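Transferrin (Manduca sexta, PDB 6WB6) binds and transports ferric iron, carrying a single Fe(3+) ion per molecule in partnership with a carbonate anion. Local coordinates at residues Pro68-Val73 with Ile327-Tyr332; Val73-Tyr78 with Gln274-His279. One frame throughout, in Å; residues are numbered along the deposited sequence.

Interaction 1: residues Pro68-Val73 with Ile327-Tyr332; sequences PNQDFV and IKPIDY
Lys328 reaches across to Gln70 and Phe72, joining the lead-in to strand 72-79 to the start of helix 329-334, where the lysine holds the N-cap position. The contact lies in the first transferrin-like domain, where strand 320-327 ends beside strand 72-79 and the chain turns straight into the helix. Starting from CB, the lysine chain first takes CG to the side anti to its own carbonyl carbon (chi1 -63°), then bends at each following torsion, so that it curls round to the opposing loop instead of standing out straight. Lys328 CD is the first atom to touch, 3.3 Å from Phe72 O, and CE stays near both Phe72 O and Gln70 OE1. Lys328 NZ ends the chain in two hydrogen bonds, to Gln70 OE1 at 2.6 Å and to Phe72 O at 2.8 Å. The long, flexible, strongly donating lysine suits this double task. Gln70 comes from the opposite direction; its chain is bent, CG lying between the backbone N and the carbonyl carbon. Gln70 OE1 also accepts the backbone N-H of Phe72, N to O 3.0 Å, which helps to hold the amide's rotation. Asp71 points away and makes a salt bridge with Arg49, while its backbone N bonds to Gln47.

Apolar atoms take over beside the ammonium group. Pro329 suits the first turn of a helix, where a nitrogen without hydrogen costs no bond; its CG packs on Phe72 CB at 4.1 Å. The phenyl ring itself leads away to Leu43 and Val46 of helix 39-47. On the next residue, the branch CG2 of Val73 comes 3.7 Å from Ile327 N. At OE1 of Gln70, the ammonium lies in the carbonyl plane on a lone pair (C=O...NZ 116°), whereas Phe72 N approaches tilted from that plane.

Interaction 2: residues Val73-Tyr78 with Gln274-His279; sequences VVFQEY and QGLIGH
Val73-Tyr78 and Gln274-His279 pair as antiparallel strands, axes 4.6 Å apart and directions 167° from one another, through two hydrogen bonds between Val73 and Gly278, one from Leu276 N to Gln76 O and one from Tyr78 N to Gln274 O, with a beta bulge at Phe75, whose N reaches Leu276 O only weakly.

The bulge lets Leu276 meet two neighbouring side chains. Its CB touches the ring atom CZ of Phe75 at 3.8 Å, while CD1 lies alongside Gln76 CB, the two chains pointing the same way. Phe75 turns its ring back toward the partner strand because CG lies between the backbone N and the carbonyl carbon (chi1 65°). The ring's edge then meets Gly278 N in plane, with Phe75 CE2 at 3.6 Å, an approach open to so flat a group because glycine has no side chain. These strands are the inner pair of the four-stranded antiparallel sheet of the first transferrin-like domain, and helix 286-300 packs on the face that carries Leu276 and Gln76, with Leu289 against Phe75 and Val293 against Tyr78. Gln76 NE2 donates to Asp323 OD1 of strand 320-327, so the amide nitrogen has its partner although the chain lies beside Leu276.

On the other face of the sheet, Val74 CG2 meets Ile277 CG1 at 4.0 Å, two beta-branched residues suited to extended backbone. At the far end Gly275, bare of side chain, brings its CA to 3.1 Å from Gln76 O in a CA-H...O contact. The same CA sits over one face of the Tyr78 ring, a CH-pi contact 4.1 Å from the centroid, and Leu276 CD2 approaches that ring obliquely. Tyr78 OH bonds to Leu312 O. Gln274 NE2 bonds to OD1 of Asp57, a predicted iron ligand, and so may help to position it near the ferric ion, which Tyr90 and Tyr204 bind.

Both interactions use strand 72-79 and meet at Val73: interaction 1 lies at its beginning, interaction 2 along its length. Interaction 2 is buried in the sheet and relies on backbone hydrogen bonds, glycines and close apolar and aromatic packing. Interaction 1 is only partly buried and is carried by a lysine holding a side-chain amide and a main-chain carbonyl, with a small proline contact alongside. The two are also stitched together: Ile327 O is probably hydrogen-bonded to Val74 N, and Phe72 CB packs on Ile277 CD1. Along the chain, interaction 2 is nested inside the loop that interaction 1 closes.

Interaction 1: residues Pro68-Val73 with Ile327-Tyr332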
loop_
_atom_site.group_PDB
_atom_site.type_symbol
_atom_site.label_atom_id
_atom_site.label_comp_id
_atom_site.label_asym_id
_atom_site.label_seq_id
_atom_site.Cartn_x
_atom_site.Cartn_y
_atom_site.Cartn_z
ATOM N N PRO A 68 -3.502 8.082 23.973
ATOM C CA PRO A 68 -3.382 8.875 25.199
ATOM C C PRO A 68 -4.091 8.173 26.348
ATOM O O PRO A 68 -5.227 7.722 26.210
ATOM C CB PRO A 68 -4.055 10.202 24.834
ATOM C CG PRO A 68 -4.085 10.228 23.338
ATOM C CD PRO A 68 -4.233 8.802 22.919
ATOM N N ASN A 69 -3.382 8.042 27.467
ATOM C CA ASN A 69 -3.884 7.455 28.702
ATOM C C ASN A 69 -4.161 5.966 28.587
ATOM O O ASN A 69 -4.911 5.425 29.393
ATOM C CB ASN A 69 -5.161 8.154 29.190
ATOM C CG ASN A 69 -4.939 9.619 29.468
ATOM O OD1 ASN A 69 -5.466 10.484 28.763
ATOM N ND2 ASN A 69 -4.131 9.909 30.480
ATOM N N GLN A 70 -3.568 5.271 27.623
ATOM C CA GLN A 70 -3.967 3.886 27.399
ATOM C C GLN A 70 -3.643 3.029 28.622
ATOM O O GLN A 70 -2.725 3.316 29.386
ATOM C CB GLN A 70 -3.310 3.320 26.129
ATOM C CG GLN A 70 -1.800 3.376 26.092
ATOM C CD GLN A 70 -1.143 2.288 26.925
ATOM O OE1 GLN A 70 -1.727 1.226 27.191
ATOM N NE2 GLN A 70 0.077 2.559 27.363
ATOM N N ASP A 71 -4.462 1.996 28.838
ATOM C CA ASP A 71 -4.223 1.005 29.876
ATOM C C ASP A 71 -4.396 -0.405 29.299
ATOM O O ASP A 71 -4.902 -1.324 29.955
ATOM C CB ASP A 71 -5.107 1.268 31.109
ATOM C CG ASP A 71 -6.606 1.095 30.851
ATOM O OD1 ASP A 71 -7.032 0.894 29.703
ATOM O OD2 ASP A 71 -7.371 1.181 31.841
ATOM N N PHE A 72 -3.938 -0.586 28.056
ATOM C CA PHE A 72 -3.959 -1.883 27.394
ATOM C C PHE A 72 -3.149 -2.905 28.168
ATOM O O PHE A 72 -2.264 -2.571 28.960
ATOM C CB PHE A 72 -3.383 -1.793 25.986
ATOM C CG PHE A 72 -4.218 -1.013 25.045
ATOM C CD1 PHE A 72 -5.399 -1.531 24.572
ATOM C CD2 PHE A 72 -3.809 0.213 24.597
ATOM C CE1 PHE A 72 -6.168 -0.840 23.687
ATOM C CE2 PHE A 72 -4.587 0.926 23.720
ATOM C CZ PHE A 72 -5.775 0.389 23.259
ATOM N N VAL A 73 -3.441 -4.174 27.903
ATOM C CA VAL A 73 -2.661 -5.276 28.448
ATOM C C VAL A 73 -2.620 -6.368 27.398
ATOM O O VAL A 73 -3.664 -6.780 26.887
ATOM C CB VAL A 73 -3.260 -5.816 29.763
ATOM C CG1 VAL A 73 -4.696 -6.312 29.541
ATOM C CG2 VAL A 73 -2.402 -6.935 30.308
ATOM N N ILE A 327 1.084 -8.282 30.390
ATOM C CA ILE A 327 2.165 -7.306 30.271
ATOM C C ILE A 327 1.682 -6.139 29.437
ATOM O O ILE A 327 0.963 -6.321 28.451
ATOM C CB ILE A 327 3.417 -7.945 29.642
ATOM C CG1 ILE A 327 4.555 -6.928 29.525
ATOM C CG2 ILE A 327 3.072 -8.530 28.276
ATOM C CD1 ILE A 327 5.903 -7.577 29.289
ATOM N N LYS A 328 2.086 -4.939 29.828
ATOM C CA LYS A 328 1.778 -3.776 29.012
ATOM C C LYS A 328 2.399 -3.953 27.627
ATOM O O LYS A 328 3.395 -4.660 27.479
ATOM C CB LYS A 328 2.314 -2.503 29.660
ATOM C CG LYS A 328 1.699 -2.174 31.029
ATOM C CD LYS A 328 0.275 -1.640 30.886
ATOM C CE LYS A 328 0.223 -0.240 30.249
ATOM N NZ LYS A 328 -0.696 -0.208 29.049
ATOM N N PRO A 329 1.829 -3.330 26.598
ATOM C CA PRO A 329 2.333 -3.603 25.244
ATOM C C PRO A 329 3.760 -3.140 25.046
ATOM O O PRO A 329 4.574 -3.879 24.476
ATOM C CB PRO A 329 1.340 -2.861 24.332
ATOM C CG PRO A 329 0.644 -1.865 25.254
ATOM C CD PRO A 329 0.621 -2.493 26.589
ATOM N N ILE A 330 4.106 -1.945 25.515
ATOM C CA ILE A 330 5.457 -1.475 25.259
ATOM C C ILE A 330 6.474 -2.296 26.050
ATOM O O ILE A 330 7.610 -2.497 25.594
ATOM C CB ILE A 330 5.545 0.032 25.557
ATOM C CG1 ILE A 330 6.623 0.672 24.691
ATOM C CG2 ILE A 330 5.804 0.281 27.048
ATOM C CD1 ILE A 330 6.158 0.962 23.292
ATOM N N ASP A 331 6.098 -2.800 27.228
ATOM C CA ASP A 331 6.997 -3.704 27.939
ATOM C C ASP A 331 7.096 -5.034 27.216
ATOM O O ASP A 331 8.158 -5.678 27.216
ATOM C CB ASP A 331 6.522 -3.913 29.372
ATOM C CG ASP A 331 6.584 -2.638 30.180
ATOM O OD1 ASP A 331 7.466 -1.817 29.890
ATOM O OD2 ASP A 331 5.756 -2.457 31.088
ATOM N N TYR A 332 5.994 -5.457 26.599
ATOM C CA TYR A 332 6.026 -6.630 25.742
ATOM C C TYR A 332 6.997 -6.427 24.591
ATOM O O TYR A 332 7.811 -7.306 24.286
ATOM C CB TYR A 332 4.625 -6.887 25.204
ATOM C CG TYR A 332 4.495 -8.118 24.332
ATOM C CD1 TYR A 332 4.539 -9.387 24.881
ATOM C CD2 TYR A 332 4.309 -8.004 22.967
ATOM C CE1 TYR A 332 4.387 -10.502 24.105
ATOM C CE2 TYR A 332 4.160 -9.129 22.165
ATOM C CZ TYR A 332 4.204 -10.372 22.744
ATOM O OH TYR A 332 4.079 -11.511 21.971
HETATM O O HOH W 1 2.383 0.453 27.210
#

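Interaction 2: residues Val73-Tyr78 with Gln274-His279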
loop_
_atom_site.group_PDB
_atom_site.type_symbol
_atom_site.label_atom_id
_atom_site.label_comp_id
_atom_site.label_asym_id
_atom_site.label_seq_id
_atom_site.Cartn_x
_atom_site.Cartn_y
_atom_site.Cartn_z
ATOM N N VAL A 73 -3.441 -4.174 27.903
ATOM C CA VAL A 73 -2.661 -5.276 28.448
ATOM C C VAL A 73 -2.620 -6.368 27.398
ATOM O O VAL A 73 -3.664 -6.780 26.887
ATOM C CB VAL A 73 -3.260 -5.816 29.763
ATOM C CG1 VAL A 73 -4.696 -6.312 29.541
ATOM C CG2 VAL A 73 -2.402 -6.935 30.308
ATOM N N VAL A 74 -1.421 -6.801 27.034
ATOM C CA VAL A 74 -1.274 -7.998 26.213
ATOM C C VAL A 74 -1.411 -9.197 27.137
ATOM O O VAL A 74 -0.499 -9.498 27.901
ATOM C CB VAL A 74 0.060 -8.019 25.464
ATOM C CG1 VAL A 74 0.232 -9.359 24.746
ATOM C CG2 VAL A 74 0.104 -6.843 24.468
ATOM N N PHE A 75 -2.557 -9.887 27.062
ATOM C CA PHE A 75 -2.849 -10.998 27.959
ATOM C C PHE A 75 -2.810 -12.346 27.260
ATOM O O PHE A 75 -3.079 -13.363 27.899
ATOM C CB PHE A 75 -4.224 -10.801 28.626
ATOM C CG PHE A 75 -5.372 -10.845 27.662
ATOM C CD1 PHE A 75 -5.988 -12.040 27.353
ATOM C CD2 PHE A 75 -5.830 -9.682 27.055
ATOM C CE1 PHE A 75 -7.033 -12.084 26.475
ATOM C CE2 PHE A 75 -6.877 -9.725 26.157
ATOM C CZ PHE A 75 -7.481 -10.933 25.875
ATOM N N GLN A 76 -2.504 -12.383 25.968
ATOM C CA GLN A 76 -2.509 -13.635 25.224
ATOM C C GLN A 76 -1.488 -13.593 24.100
ATOM O O GLN A 76 -1.451 -12.624 23.330
ATOM C CB GLN A 76 -3.898 -13.910 24.642
ATOM C CG GLN A 76 -4.122 -15.355 24.284
ATOM C CD GLN A 76 -4.758 -16.085 25.415
ATOM O OE1 GLN A 76 -5.904 -16.522 25.318
ATOM N NE2 GLN A 76 -4.035 -16.195 26.522
ATOM N N GLU A 77 -0.684 -14.649 23.997
ATOM C CA GLU A 77 0.268 -14.814 22.902
ATOM C C GLU A 77 -0.173 -15.957 22.002
ATOM O O GLU A 77 -0.563 -17.029 22.482
ATOM C CB GLU A 77 1.683 -15.098 23.419
ATOM C CG GLU A 77 2.384 -13.903 24.002
ATOM C CD GLU A 77 3.704 -14.271 24.634
ATOM O OE1 GLU A 77 4.043 -13.683 25.668
ATOM O OE2 GLU A 77 4.394 -15.169 24.109
ATOM N N TYR A 78 -0.120 -15.716 20.706
ATOM C CA TYR A 78 -0.269 -16.757 19.695
ATOM C C TYR A 78 1.109 -17.284 19.305
ATOM O O TYR A 78 1.957 -16.528 18.813
ATOM C CB TYR A 78 -0.982 -16.201 18.465
ATOM C CG TYR A 78 -2.433 -15.812 18.668
ATOM C CD1 TYR A 78 -3.141 -16.231 19.794
ATOM C CD2 TYR A 78 -3.092 -15.026 17.730
ATOM C CE1 TYR A 78 -4.468 -15.883 19.972
ATOM C CE2 TYR A 78 -4.425 -14.677 17.894
ATOM C CZ TYR A 78 -5.103 -15.100 19.019
ATOM O OH TYR A 78 -6.428 -14.763 19.201
ATOM N N GLN A 274 2.469 -12.497 17.866
ATOM C CA GLN A 274 1.186 -11.832 17.881
ATOM C C GLN A 274 0.357 -12.365 19.039
ATOM O O GLN A 274 0.707 -13.364 19.686
ATOM C CB GLN A 274 0.417 -12.076 16.593
ATOM C CG GLN A 274 1.201 -11.982 15.334
ATOM C CD GLN A 274 0.681 -12.968 14.339
ATOM O OE1 GLN A 274 0.618 -14.156 14.623
ATOM N NE2 GLN A 274 0.260 -12.479 13.183
ATOM N N GLY A 275 -0.776 -11.710 19.280
ATOM C CA GLY A 275 -1.692 -12.192 20.298
ATOM C C GLY A 275 -2.926 -11.329 20.448
ATOM O O GLY A 275 -3.421 -10.766 19.470
ATOM N N LEU A 276 -3.441 -11.233 21.668
ATOM C CA LEU A 276 -4.647 -10.468 21.958
ATOM C C LEU A 276 -4.302 -9.363 22.938
ATOM O O LEU A 276 -3.532 -9.575 23.881
ATOM C CB LEU A 276 -5.756 -11.330 22.565
ATOM C CG LEU A 276 -6.146 -12.604 21.826
ATOM C CD1 LEU A 276 -6.994 -13.491 22.754
ATOM C CD2 LEU A 276 -6.882 -12.215 20.547
ATOM N N ILE A 277 -4.879 -8.198 22.706
ATOM C CA ILE A 277 -4.727 -7.043 23.572
ATOM C C ILE A 277 -6.113 -6.691 24.106
ATOM O O ILE A 277 -7.114 -6.843 23.401
ATOM C CB ILE A 277 -4.076 -5.878 22.787
ATOM C CG1 ILE A 277 -3.326 -4.909 23.719
ATOM C CG2 ILE A 277 -5.118 -5.179 21.943
ATOM C CD1 ILE A 277 -2.700 -3.688 22.996
ATOM N N GLY A 278 -6.180 -6.258 25.359
ATOM C CA GLY A 278 -7.432 -5.786 25.916
ATOM C C GLY A 278 -7.199 -4.686 26.928
ATOM O O GLY A 278 -6.067 -4.409 27.334
ATOM N N HIS A 279 -8.292 -4.039 27.328
ATOM C CA HIS A 279 -8.156 -3.019 28.344
ATOM C C HIS A 279 -7.905 -3.662 29.697
ATOM O O HIS A 279 -8.126 -4.856 29.907
ATOM C CB HIS A 279 -9.381 -2.122 28.400
ATOM C CG HIS A 279 -10.665 -2.853 28.616
ATOM N ND1 HIS A 279 -11.028 -3.377 29.834
ATOM C CD2 HIS A 279 -11.676 -3.134 27.765
ATOM C CE1 HIS A 279 -12.208 -3.964 29.721
ATOM N NE2 HIS A 279 -12.623 -3.830 28.476
#